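Nitrate/nitrite binding protein NrtA (Synechocystis sp., PDB 2G29) binds nitrate as the solute-binding component of the NrtABCD ABC transporter, which takes up nitrate and probably also nitrite. Local coordinates at residues A29-T34 against P253-A258; L48-E53 against C280-K285; V158-P163 against F186-V191; E212-Q217 against F289-E294. All coordinates share one frame; numbering follows the deposited sequence.

Interaction 1: residues A29-T34 against P253-A258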
loop_
_atom_site.group_PDB
_atom_site.type_symbol
_atom_site.label_atom_id
_atom_site.label_comp_id
_atom_site.label_asym_id
_atom_site.label_seq_id
_atom_site.Cartn_x
_atom_site.Cartn_y
_atom_site.Cartn_z
ATOM N N ALA A 29 4.651 -7.576 -30.088
ATOM C CA ALA A 29 5.613 -6.587 -29.609
ATOM C C ALA A 29 4.981 -5.335 -29.045
ATOM O O ALA A 29 3.965 -4.846 -29.547
ATOM C CB ALA A 29 6.587 -6.206 -30.739
ATOM N N PRO A 30 5.568 -4.806 -27.961
ATOM C CA PRO A 30 4.996 -3.587 -27.387
ATOM C C PRO A 30 4.964 -2.458 -28.404
ATOM O O PRO A 30 5.872 -2.339 -29.239
ATOM C CB PRO A 30 5.934 -3.281 -26.216
ATOM C CG PRO A 30 7.216 -3.929 -26.583
ATOM C CD PRO A 30 6.751 -5.243 -27.208
ATOM N N GLU A 31 3.923 -1.629 -28.333
ATOM C CA GLU A 31 3.744 -0.489 -29.229
ATOM C C GLU A 31 4.790 0.595 -28.917
ATOM O O GLU A 31 5.183 1.378 -29.784
ATOM C CB GLU A 31 2.329 0.092 -29.071
ATOM C CG GLU A 31 1.164 -0.877 -29.349
ATOM C CD GLU A 31 0.785 -1.716 -28.120
ATOM O OE1 GLU A 31 1.513 -1.647 -27.099
ATOM O OE2 GLU A 31 -0.235 -2.444 -28.183
ATOM N N VAL A 32 5.221 0.634 -27.661
ATOM C CA VAL A 32 6.224 1.586 -27.205
ATOM C C VAL A 32 7.180 0.819 -26.324
ATOM O O VAL A 32 6.803 -0.186 -25.731
ATOM C CB VAL A 32 5.607 2.733 -26.394
ATOM C CG1 VAL A 32 6.704 3.615 -25.832
ATOM C CG2 VAL A 32 4.677 3.558 -27.271
ATOM N N THR A 33 8.424 1.292 -26.251
ATOM C CA THR A 33 9.456 0.641 -25.475
ATOM C C THR A 33 9.765 1.345 -24.166
ATOM O O THR A 33 10.674 0.941 -23.445
ATOM C CB THR A 33 10.771 0.530 -26.274
ATOM O OG1 THR A 33 11.212 1.840 -26.644
ATOM C CG2 THR A 33 10.553 -0.307 -27.535
ATOM N N THR A 34 9.003 2.391 -23.873
ATOM C CA THR A 34 9.196 3.142 -22.635
ATOM C C THR A 34 7.860 3.400 -21.946
ATOM O O THR A 34 6.805 3.307 -22.552
ATOM C CB THR A 34 9.852 4.526 -22.903
ATOM O OG1 THR A 34 10.262 5.127 -21.662
ATOM C CG2 THR A 34 8.887 5.457 -23.605
ATOM N N PRO A 253 -1.974 -1.715 -25.505
ATOM C CA PRO A 253 -2.253 -2.989 -24.834
ATOM C C PRO A 253 -1.134 -4.015 -24.805
ATOM O O PRO A 253 -0.983 -4.748 -23.832
ATOM C CB PRO A 253 -3.532 -3.479 -25.519
ATOM C CG PRO A 253 -3.428 -2.890 -26.906
ATOM C CD PRO A 253 -2.828 -1.517 -26.693
ATOM N N LYS A 254 -0.329 -4.054 -25.860
ATOM C CA LYS A 254 0.759 -5.003 -25.872
ATOM C C LYS A 254 1.874 -4.590 -24.905
ATOM O O LYS A 254 2.474 -5.442 -24.239
ATOM C CB LYS A 254 1.299 -5.162 -27.297
ATOM C CG LYS A 254 0.276 -5.736 -28.281
ATOM C CD LYS A 254 0.705 -5.489 -29.722
ATOM C CE LYS A 254 -0.383 -5.920 -30.708
ATOM N NZ LYS A 254 -0.044 -5.458 -32.101
ATOM N N ALA A 255 2.159 -3.289 -24.827
ATOM C CA ALA A 255 3.184 -2.795 -23.901
ATOM C C ALA A 255 2.670 -2.969 -22.467
ATOM O O ALA A 255 3.439 -3.304 -21.572
ATOM C CB ALA A 255 3.495 -1.321 -24.166
ATOM N N ALA A 256 1.374 -2.761 -22.240
ATOM C CA ALA A 256 0.852 -2.945 -20.879
ATOM C C ALA A 256 0.970 -4.417 -20.449
ATOM O O ALA A 256 1.232 -4.712 -19.290
ATOM C CB ALA A 256 -0.605 -2.490 -20.810
ATOM N N LYS A 257 0.819 -5.348 -21.398
ATOM C CA LYS A 257 0.952 -6.763 -21.064
ATOM C C LYS A 257 2.425 -7.068 -20.762
ATOM O O LYS A 257 2.756 -7.811 -19.823
ATOM C CB LYS A 257 0.435 -7.641 -22.217
ATOM C CG LYS A 257 0.490 -9.134 -21.891
ATOM C CD LYS A 257 -0.008 -9.980 -23.080
ATOM C CE LYS A 257 -0.284 -11.415 -22.672
ATOM N NZ LYS A 257 -0.778 -12.210 -23.865
ATOM N N ALA A 258 3.315 -6.452 -21.542
ATOM C CA ALA A 258 4.738 -6.639 -21.348
ATOM C C ALA A 258 5.193 -6.105 -19.984
ATOM O O ALA A 258 5.950 -6.776 -19.269
ATOM C CB ALA A 258 5.510 -5.976 -22.496
#
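The carboxylate of E31 overlaps the first turn of helix 253-271, bridging the backbone amides of K254 and A255. K254 N donates to OE2 of E31 over 2.8 Å, nearly straight at 163° and along the syn lone pair. A255 N reaches OE1 of the same carboxylate at 2.9 Å, also on the syn side but 16° out of its plane. Two bonds to two oxygens fix the rotation of the group. The chain gets there by folding: chi2 is 85°, a bend that turns the carboxylate back over the helix start, where OE2 also rests 3.1 Å from P253 CD. The apolar part is P30 CB, lying 3.7 Å from A255 CB, with M62 touching both residues. K254 runs extended beyond CG, and its CD passes 3.3 Å from A29 O. Its NZ stays 4.9 Å from E31 OE2; the charged atoms are not in contact, and any attraction between them would be longer-range. The arrangement joins the loop before strand 36-39 to the start of a long helix at the protein surface, away from the nitrate site. Amides of a first helical turn have no earlier carbonyl of their helix to bind. Supplying them with a carboxylate places negative charge at the positive end of the helix dipole, which would be expected to stabilise both the charge and the helix start.

Interaction 2: residues L48-E53 against C280-K285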
loop_
_atom_site.group_PDB
_atom_site.type_symbol
_atom_site.label_atom_id
_atom_site.label_comp_id
_atom_site.label_asym_id
_atom_site.label_seq_id
_atom_site.Cartn_x
_atom_site.Cartn_y
_atom_site.Cartn_z
ATOM N N LEU A 48 8.755 -2.978 -8.808
ATOM C CA LEU A 48 8.956 -2.060 -9.919
ATOM C C LEU A 48 10.439 -1.711 -10.126
ATOM O O LEU A 48 10.893 -1.549 -11.275
ATOM C CB LEU A 48 8.167 -0.759 -9.733
ATOM C CG LEU A 48 6.643 -0.883 -9.726
ATOM C CD1 LEU A 48 6.067 0.498 -9.977
ATOM C CD2 LEU A 48 6.150 -1.853 -10.796
ATOM N N ILE A 49 11.181 -1.621 -9.025
ATOM C CA ILE A 49 12.608 -1.282 -9.057
ATOM C C ILE A 49 13.412 -2.480 -9.544
ATOM O O ILE A 49 14.262 -2.329 -10.435
ATOM C CB ILE A 49 13.047 -0.822 -7.647
ATOM C CG1 ILE A 49 12.483 0.587 -7.372
ATOM C CG2 ILE A 49 14.569 -0.778 -7.557
ATOM C CD1 ILE A 49 11.005 0.758 -7.503
ATOM N N ILE A 50 13.128 -3.649 -8.986
ATOM C CA ILE A 50 13.823 -4.895 -9.388
ATOM C C ILE A 50 13.524 -5.194 -10.864
ATOM O O ILE A 50 14.384 -5.715 -11.596
ATOM C CB ILE A 50 13.397 -6.079 -8.481
ATOM C CG1 ILE A 50 14.164 -6.019 -7.159
ATOM C CG2 ILE A 50 13.701 -7.439 -9.132
ATOM C CD1 ILE A 50 15.637 -5.996 -7.302
ATOM N N ALA A 51 12.334 -4.882 -11.339
ATOM C CA ALA A 51 12.056 -5.131 -12.757
ATOM C C ALA A 51 13.049 -4.351 -13.632
ATOM O O ALA A 51 13.383 -4.787 -14.731
ATOM C CB ALA A 51 10.634 -4.743 -13.105
ATOM N N LYS A 52 13.509 -3.197 -13.164
ATOM C CA LYS A 52 14.499 -2.424 -13.921
ATOM C C LYS A 52 15.899 -2.996 -13.625
ATOM O O LYS A 52 16.612 -3.408 -14.542
ATOM C CB LYS A 52 14.456 -0.936 -13.524
ATOM C CG LYS A 52 15.413 -0.032 -14.329
ATOM C CD LYS A 52 14.975 0.050 -15.782
ATOM C CE LYS A 52 15.814 1.040 -16.564
ATOM N NZ LYS A 52 15.295 1.182 -17.967
ATOM N N GLU A 53 16.282 -3.050 -12.354
ATOM C CA GLU A 53 17.622 -3.524 -11.984
ATOM C C GLU A 53 18.006 -4.928 -12.441
ATOM O O GLU A 53 19.182 -5.175 -12.745
ATOM C CB GLU A 53 17.800 -3.440 -10.465
ATOM C CG GLU A 53 17.990 -2.024 -9.925
ATOM C CD GLU A 53 19.434 -1.523 -10.027
ATOM O OE1 GLU A 53 19.683 -0.373 -9.643
ATOM O OE2 GLU A 53 20.317 -2.277 -10.484
ATOM N N CYS A 280 17.366 -5.944 -0.791
ATOM C CA CYS A 280 17.578 -4.854 0.129
ATOM C C CYS A 280 18.865 -4.082 -0.145
ATOM O O CYS A 280 18.928 -2.870 0.102
ATOM C CB CYS A 280 17.510 -5.373 1.561
ATOM S SG CYS A 280 15.797 -5.904 1.999
ATOM N N GLN A 281 19.909 -4.759 -0.626
ATOM C CA GLN A 281 21.127 -4.007 -0.986
ATOM C C GLN A 281 20.800 -3.027 -2.117
ATOM O O GLN A 281 21.254 -1.885 -2.129
ATOM C CB GLN A 281 22.225 -4.924 -1.491
ATOM C CG GLN A 281 22.784 -5.842 -0.445
ATOM C CD GLN A 281 23.823 -6.762 -1.065
ATOM O OE1 GLN A 281 23.606 -7.304 -2.148
ATOM N NE2 GLN A 281 24.958 -6.929 -0.391
ATOM N N ILE A 282 20.008 -3.498 -3.081
ATOM C CA ILE A 282 19.595 -2.677 -4.203
ATOM C C ILE A 282 18.738 -1.514 -3.718
ATOM O O ILE A 282 19.030 -0.369 -4.039
ATOM C CB ILE A 282 18.810 -3.521 -5.236
ATOM C CG1 ILE A 282 19.743 -4.533 -5.923
ATOM C CG2 ILE A 282 18.220 -2.620 -6.322
ATOM C CD1 ILE A 282 18.994 -5.596 -6.770
ATOM N N LEU A 283 17.718 -1.798 -2.903
ATOM C CA LEU A 283 16.864 -0.711 -2.433
ATOM C C LEU A 283 17.621 0.330 -1.599
ATOM O O LEU A 283 17.306 1.521 -1.621
ATOM C CB LEU A 283 15.713 -1.283 -1.605
ATOM C CG LEU A 283 14.819 -2.279 -2.366
ATOM C CD1 LEU A 283 13.738 -2.823 -1.454
ATOM C CD2 LEU A 283 14.210 -1.608 -3.613
ATOM N N SER A 284 18.633 -0.123 -0.868
ATOM C CA SER A 284 19.389 0.756 -0.001
ATOM C C SER A 284 20.233 1.818 -0.708
ATOM O O SER A 284 20.481 2.881 -0.159
ATOM C CB SER A 284 20.280 -0.110 0.915
ATOM O OG SER A 284 21.114 0.697 1.731
ATOM N N LYS A 285 20.641 1.506 -1.934
ATOM C CA LYS A 285 21.522 2.365 -2.716
ATOM C C LYS A 285 21.017 3.775 -2.914
ATOM O O LYS A 285 19.807 4.047 -2.920
ATOM C CB LYS A 285 21.801 1.739 -4.102
ATOM C CG LYS A 285 22.360 0.319 -4.058
ATOM C CD LYS A 285 22.606 -0.261 -5.459
ATOM C CE LYS A 285 22.911 -1.772 -5.385
ATOM N NZ LYS A 285 23.008 -2.425 -6.742
#
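I282 carries its contact with helix 46-53 on two branches that part at CB, which is directed at that helix. The methyl branch CG2, set opposite the backbone N, packs on the CG methylene of E53 at 3.7 Å and reaches the carboxylate carbon CD of E53 at 4.1 Å. The two side chains slide past each other in opposite directions, and the same CG2 is 4.3 Å from CG2 of I49. The other branch runs through CG1 with chi2 at 169°, extended, and delivers CD1 to within 3.4 Å of I50 CD1. That separation is shorter than usual for two methyls, and the chains cross there at about a right angle. Beside this pair, L283 CD2 approaches I49 CG2 at 4.0 Å. The short segments of the two helices cross nearly perpendicularly, at 96°, with axes 10.7 Å apart. I50 also touches W269 and C270 of helix 253-271, so three helices meet here. The polar end of E53 is turned to another partner, its OE1 being hydrogen-bonded to W288 NE1. Its OE2 lies 4.6 Å from K285 NZ, near but not in contact. No hydrogen bond spans the two segments. Cohesion therefore rests on buried branched aliphatic groups, with E53 lending its CG methylene to the apolar surface while its OE1 is bonded to W288.

Interaction 3: residues V158-P163 against F186-V191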
loop_
_atom_site.group_PDB
_atom_site.type_symbol
_atom_site.label_atom_id
_atom_site.label_comp_id
_atom_site.label_asym_id
_atom_site.label_seq_id
_atom_site.Cartn_x
_atom_site.Cartn_y
_atom_site.Cartn_z
ATOM N N VAL A 158 -2.746 12.486 14.234
ATOM C CA VAL A 158 -2.160 11.196 13.889
ATOM C C VAL A 158 -1.855 11.326 12.386
ATOM O O VAL A 158 -2.671 11.860 11.606
ATOM C CB VAL A 158 -3.082 10.007 14.167
ATOM C CG1 VAL A 158 -3.492 10.008 15.646
ATOM C CG2 VAL A 158 -4.268 10.053 13.291
ATOM N N ALA A 159 -0.679 10.876 11.968
ATOM C CA ALA A 159 -0.320 11.040 10.558
ATOM C C ALA A 159 -0.532 9.804 9.712
ATOM O O ALA A 159 -0.271 8.673 10.146
ATOM C CB ALA A 159 1.145 11.469 10.424
ATOM N N MET A 160 -1.016 10.044 8.498
ATOM C CA MET A 160 -1.223 8.999 7.511
ATOM C C MET A 160 -0.675 9.554 6.203
ATOM O O MET A 160 -0.144 10.671 6.153
ATOM C CB MET A 160 -2.670 8.527 7.453
ATOM C CG MET A 160 -3.743 9.597 7.447
ATOM S SD MET A 160 -3.799 10.471 5.855
ATOM C CE MET A 160 -5.177 11.659 6.159
ATOM N N THR A 161 -0.777 8.762 5.141
ATOM C CA THR A 161 -0.055 9.094 3.919
ATOM C C THR A 161 -0.800 9.753 2.759
ATOM O O THR A 161 -0.164 10.231 1.832
ATOM C CB THR A 161 0.573 7.796 3.411
ATOM O OG1 THR A 161 -0.481 6.891 3.135
ATOM C CG2 THR A 161 1.485 7.183 4.454
ATOM N N PHE A 162 -2.122 9.739 2.807
ATOM C CA PHE A 162 -2.955 10.295 1.755
ATOM C C PHE A 162 -4.378 10.111 2.227
ATOM O O PHE A 162 -4.724 9.029 2.719
ATOM C CB PHE A 162 -2.795 9.516 0.425
ATOM C CG PHE A 162 -3.440 10.205 -0.751
ATOM C CD1 PHE A 162 -2.849 11.335 -1.314
ATOM C CD2 PHE A 162 -4.670 9.769 -1.232
ATOM C CE1 PHE A 162 -3.475 12.025 -2.358
ATOM C CE2 PHE A 162 -5.309 10.461 -2.283
ATOM C CZ PHE A 162 -4.715 11.574 -2.838
ATOM N N PRO A 163 -5.237 11.134 2.073
ATOM C CA PRO A 163 -6.625 10.951 2.542
ATOM C C PRO A 163 -7.384 9.904 1.759
ATOM O O PRO A 163 -7.493 9.998 0.547
ATOM C CB PRO A 163 -7.249 12.351 2.402
ATOM C CG PRO A 163 -6.050 13.302 2.185
ATOM C CD PRO A 163 -5.014 12.456 1.445
ATOM N N PHE A 186 -9.091 12.867 17.965
ATOM C CA PHE A 186 -7.846 13.153 17.250
ATOM C C PHE A 186 -8.204 13.622 15.858
ATOM O O PHE A 186 -9.359 13.487 15.434
ATOM C CB PHE A 186 -6.973 11.899 17.146
ATOM C CG PHE A 186 -7.585 10.821 16.333
ATOM C CD1 PHE A 186 -7.332 10.719 14.960
ATOM C CD2 PHE A 186 -8.473 9.925 16.922
ATOM C CE1 PHE A 186 -7.956 9.754 14.204
ATOM C CE2 PHE A 186 -9.109 8.945 16.172
ATOM C CZ PHE A 186 -8.840 8.865 14.782
ATOM N N SER A 187 -7.224 14.191 15.165
ATOM C CA SER A 187 -7.410 14.638 13.778
ATOM C C SER A 187 -6.324 13.951 12.960
ATOM O O SER A 187 -5.221 13.724 13.470
ATOM C CB SER A 187 -7.207 16.153 13.639
ATOM O OG SER A 187 -8.102 16.881 14.460
ATOM N N THR A 188 -6.645 13.602 11.712
ATOM C CA THR A 188 -5.647 13.002 10.845
ATOM C C THR A 188 -4.955 14.103 10.064
ATOM O O THR A 188 -5.549 15.149 9.756
ATOM C CB THR A 188 -6.258 11.967 9.844
ATOM O OG1 THR A 188 -7.353 12.553 9.144
ATOM C CG2 THR A 188 -6.693 10.695 10.559
ATOM N N ILE A 189 -3.665 13.905 9.795
ATOM C CA ILE A 189 -2.895 14.841 8.973
ATOM C C ILE A 189 -2.141 13.993 7.956
ATOM O O ILE A 189 -1.900 12.807 8.197
ATOM C CB ILE A 189 -1.867 15.696 9.766
ATOM C CG1 ILE A 189 -0.829 14.836 10.503
ATOM C CG2 ILE A 189 -2.619 16.589 10.769
ATOM C CD1 ILE A 189 0.347 15.688 11.069
ATOM N N VAL A 190 -1.786 14.592 6.821
ATOM C CA VAL A 190 -1.021 13.880 5.793
ATOM C C VAL A 190 0.453 14.248 5.876
ATOM O O VAL A 190 0.780 15.434 5.922
ATOM C CB VAL A 190 -1.498 14.281 4.393
ATOM C CG1 VAL A 190 -0.628 13.604 3.328
ATOM C CG2 VAL A 190 -2.954 13.894 4.203
ATOM N N VAL A 191 1.327 13.232 5.880
ATOM C CA VAL A 191 2.775 13.448 5.859
ATOM C C VAL A 191 3.336 12.486 4.780
ATOM O O VAL A 191 2.993 11.297 4.766
ATOM C CB VAL A 191 3.459 13.099 7.239
ATOM C CG1 VAL A 191 4.966 13.251 7.129
ATOM C CG2 VAL A 191 2.924 14.029 8.350
#
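V158 and M160 bind the neighbouring strand through a ladder of four backbone hydrogen bonds. V158 N donates to S187 O and I189 N to V158 O, each at 2.9 Å; the second donor is tilted 22° from the V158 carbonyl plane. M160 N then donates to I189 O with an angle of 166° at the hydrogen, and V191 N to M160 O at 3.0 Å. Three CA-H...O contacts accompany these bonds, for instance T188 CA to V158 O. The bonding alternates as in parallel strands, and the pairs are V158 with T188, A159 with I189 and M160 with V190. The unit is a beta-alpha-beta crossover: strand 157-160 leads through helix 166-177 to strand 187-190, which forms an edge of a mixed five-stranded sheet, while A159 bonds on its other side to S207 and C209.

Apolar contacts divide by face. On the face of V158 and M160, V158 CG2 lies 3.6 Å from F186 CD1 and also touches T188 CG2, which sits in plane at the edge of the F186 ring. M160, with CG wedged between backbone N and carbonyl carbon (chi1 45°) and a further bend at chi2, curls so that CE comes 3.7 Å from V190 CG2. P163 CD meets that same methyl. T188 OG1 is hydrogen-bonded to R172 NH2 on the helix covering this face. On the other face A159 CB touches V191 CG2 at 3.7 Å and I189 CG1.

The loop after M160 reaches the nitrate pocket, where the T161 side chain comes within about 3 Å, by nearest atoms, of a bound nitrate ion and also touches W73 and H167, both nitrate-binding residues.

Interaction 4: residues E212-Q217 against F289-E294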
loop_
_atom_site.group_PDB
_atom_site.type_symbol
_atom_site.label_atom_id
_atom_site.label_comp_id
_atom_site.label_asym_id
_atom_site.label_seq_id
_atom_site.Cartn_x
_atom_site.Cartn_y
_atom_site.Cartn_z
ATOM N N GLU A 212 7.002 -0.038 5.326
ATOM C CA GLU A 212 8.440 -0.253 5.503
ATOM C C GLU A 212 9.163 0.571 4.425
ATOM O O GLU A 212 8.657 0.750 3.305
ATOM C CB GLU A 212 8.778 -1.729 5.335
ATOM C CG GLU A 212 8.158 -2.701 6.359
ATOM C CD GLU A 212 8.582 -2.483 7.825
ATOM O OE1 GLU A 212 9.484 -1.647 8.113
ATOM O OE2 GLU A 212 8.022 -3.200 8.683
ATOM N N PRO A 213 10.407 0.964 4.682
ATOM C CA PRO A 213 11.235 0.702 5.872
ATOM C C PRO A 213 11.058 1.667 7.043
ATOM O O PRO A 213 11.761 1.553 8.050
ATOM C CB PRO A 213 12.644 0.812 5.289
ATOM C CG PRO A 213 12.499 2.059 4.383
ATOM C CD PRO A 213 11.150 1.760 3.672
ATOM N N TRP A 214 10.092 2.575 6.962
ATOM C CA TRP A 214 10.028 3.604 7.994
ATOM C C TRP A 214 9.683 3.179 9.411
ATOM O O TRP A 214 10.187 3.802 10.353
ATOM C CB TRP A 214 9.192 4.790 7.432
ATOM C CG TRP A 214 9.628 5.169 6.025
ATOM C CD1 TRP A 214 8.942 4.898 4.861
ATOM C CD2 TRP A 214 10.884 5.768 5.608
ATOM N NE1 TRP A 214 9.669 5.289 3.770
ATOM C CE2 TRP A 214 10.861 5.827 4.199
ATOM C CE3 TRP A 214 12.014 6.248 6.295
ATOM C CZ2 TRP A 214 11.927 6.360 3.449
ATOM C CZ3 TRP A 214 13.086 6.777 5.552
ATOM C CH2 TRP A 214 13.026 6.829 4.147
ATOM N N PRO A 215 8.868 2.110 9.595
ATOM C CA PRO A 215 8.573 1.687 10.978
ATOM C C PRO A 215 9.877 1.196 11.626
ATOM O O PRO A 215 10.168 1.521 12.753
ATOM C CB PRO A 215 7.578 0.542 10.776
ATOM C CG PRO A 215 6.807 0.998 9.510
ATOM C CD PRO A 215 7.963 1.457 8.629
ATOM N N LEU A 216 10.662 0.397 10.911
ATOM C CA LEU A 216 11.896 -0.089 11.517
ATOM C C LEU A 216 12.881 1.055 11.714
ATOM O O LEU A 216 13.599 1.080 12.722
ATOM C CB LEU A 216 12.523 -1.202 10.667
ATOM C CG LEU A 216 13.878 -1.755 11.206
ATOM C CD1 LEU A 216 13.788 -2.186 12.667
ATOM C CD2 LEU A 216 14.288 -2.957 10.379
ATOM N N GLN A 217 12.931 2.021 10.785
ATOM C CA GLN A 217 13.861 3.107 10.963
ATOM C C GLN A 217 13.480 3.888 12.220
ATOM O O GLN A 217 14.333 4.372 12.947
ATOM C CB GLN A 217 13.854 4.025 9.747
ATOM C CG GLN A 217 14.787 5.218 9.979
ATOM C CD GLN A 217 14.988 6.064 8.749
ATOM O OE1 GLN A 217 14.356 7.111 8.591
ATOM N NE2 GLN A 217 15.860 5.602 7.853
ATOM N N PHE A 289 16.471 4.151 -2.465
ATOM C CA PHE A 289 15.960 4.750 -1.222
ATOM C C PHE A 289 16.966 5.596 -0.461
ATOM O O PHE A 289 16.562 6.490 0.288
ATOM C CB PHE A 289 15.475 3.689 -0.212
ATOM C CG PHE A 289 14.353 2.804 -0.701
ATOM C CD1 PHE A 289 13.933 1.740 0.094
ATOM C CD2 PHE A 289 13.740 3.004 -1.935
ATOM C CE1 PHE A 289 12.911 0.867 -0.329
ATOM C CE2 PHE A 289 12.723 2.140 -2.358
ATOM C CZ PHE A 289 12.324 1.081 -1.552
ATOM N N LYS A 290 18.257 5.283 -0.615
ATOM C CA LYS A 290 19.297 5.977 0.147
ATOM C C LYS A 290 18.930 5.840 1.655
ATOM O O LYS A 290 18.874 6.827 2.403
ATOM C CB LYS A 290 19.364 7.452 -0.271
ATOM C CG LYS A 290 20.533 8.189 0.314
ATOM C CD LYS A 290 21.782 7.370 0.202
ATOM C CE LYS A 290 22.948 8.075 0.872
ATOM N NZ LYS A 290 24.117 7.150 1.028
ATOM N N VAL A 291 18.715 4.593 2.070
ATOM C CA VAL A 291 18.317 4.225 3.433
ATOM C C VAL A 291 19.259 3.119 3.921
ATOM O O VAL A 291 19.580 2.231 3.154
ATOM C CB VAL A 291 16.839 3.671 3.412
ATOM C CG1 VAL A 291 16.500 2.949 4.704
ATOM C CG2 VAL A 291 15.833 4.826 3.171
ATOM N N PRO A 292 19.736 3.191 5.168
ATOM C CA PRO A 292 20.631 2.125 5.656
ATOM C C PRO A 292 20.027 0.737 5.436
ATOM O O PRO A 292 18.835 0.541 5.681
ATOM C CB PRO A 292 20.804 2.445 7.150
ATOM C CG PRO A 292 19.726 3.501 7.440
ATOM C CD PRO A 292 19.547 4.247 6.170
ATOM N N PHE A 293 20.860 -0.218 4.989
ATOM C CA PHE A 293 20.450 -1.616 4.778
ATOM C C PHE A 293 19.766 -2.186 6.040
ATOM O O PHE A 293 18.765 -2.919 5.959
ATOM C CB PHE A 293 21.723 -2.430 4.438
ATOM C CG PHE A 293 21.486 -3.891 4.191
ATOM C CD1 PHE A 293 21.043 -4.344 2.946
ATOM C CD2 PHE A 293 21.736 -4.831 5.208
ATOM C CE1 PHE A 293 20.851 -5.726 2.707
ATOM C CE2 PHE A 293 21.546 -6.203 4.982
ATOM C CZ PHE A 293 21.096 -6.650 3.714
ATOM N N GLU A 294 20.300 -1.806 7.207
ATOM C CA GLU A 294 19.779 -2.253 8.493
ATOM C C GLU A 294 18.330 -1.862 8.802
ATOM O O GLU A 294 17.689 -2.482 9.637
ATOM C CB GLU A 294 20.676 -1.745 9.631
ATOM C CG GLU A 294 22.018 -2.500 9.764
ATOM C CD GLU A 294 23.023 -2.175 8.688
ATOM O OE1 GLU A 294 23.972 -2.985 8.535
ATOM O OE2 GLU A 294 22.925 -1.128 7.998
#
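V291 is the most deeply engaged residue, its side chain touching those of P213, W214 and Q217. Its two methyls divide the work. CG1, opposite the backbone N (chi1 165°), faces P213 CG at 4.1 Å, whereas CG2 lies 3.6 Å from CH2 of the W214 indole, which it meets obliquely. Within its own segment the indole has P213 CG over one face, 4.1 Å above its centre, and Q217 OE1 in plane at an edge. A hydrogen bond from W214 NE1 to A41 O probably helps to fix the ring's rotation. P213 follows a cis peptide bond and takes the N-cap position of helix 214-221, its O accepting from Q217 N. Packing loosens toward F289, whose CE1 is 4.5 Å from P213 CD.

P292 and E294 form the exposed side, against which the buried Q217 and L216 make isolated contacts. Q217 NE2 is 4.3 Å from P292 CD but binds D295 OD2, just past the loop segment. L216 CD2 approaches the backbone O of E294 at 3.5 Å, close but alone, an apolar methyl against a carbonyl, while the E294 carboxylate leads away. No hydrogen bond crosses between the two segments themselves.

The W214 side chain is about 5 Å from a bound nitrate ion and from G211, a nitrate-binding residue at the end of strand 207-211. The contact sets the start of helix 214-221, directly after that strand, against the loop that follows helix 276-284, with L283 of that helix packing on F289.

Interactions 2 and 4 adjoin, their centres 13 Å apart, because helix 276-284 runs almost into the loop 289-294. S284 OG lies 2.6 Å from V291 O and F289 N lies 2.9 Å from L283 O, both probable hydrogen bonds that tie one contact to the other. Interaction 1 is more remote, its centre about 22 Å from that of interaction 2, but helix 253-271, whose first turn E31 binds, precedes helix 276-284 in the chain. Interactions 3 and 4 have centres about 21 Å apart, with nearest atoms about 8 Å apart, and both flank the bound nitrate. Interaction 1 lies about 37 Å, centre to centre, from interaction 3.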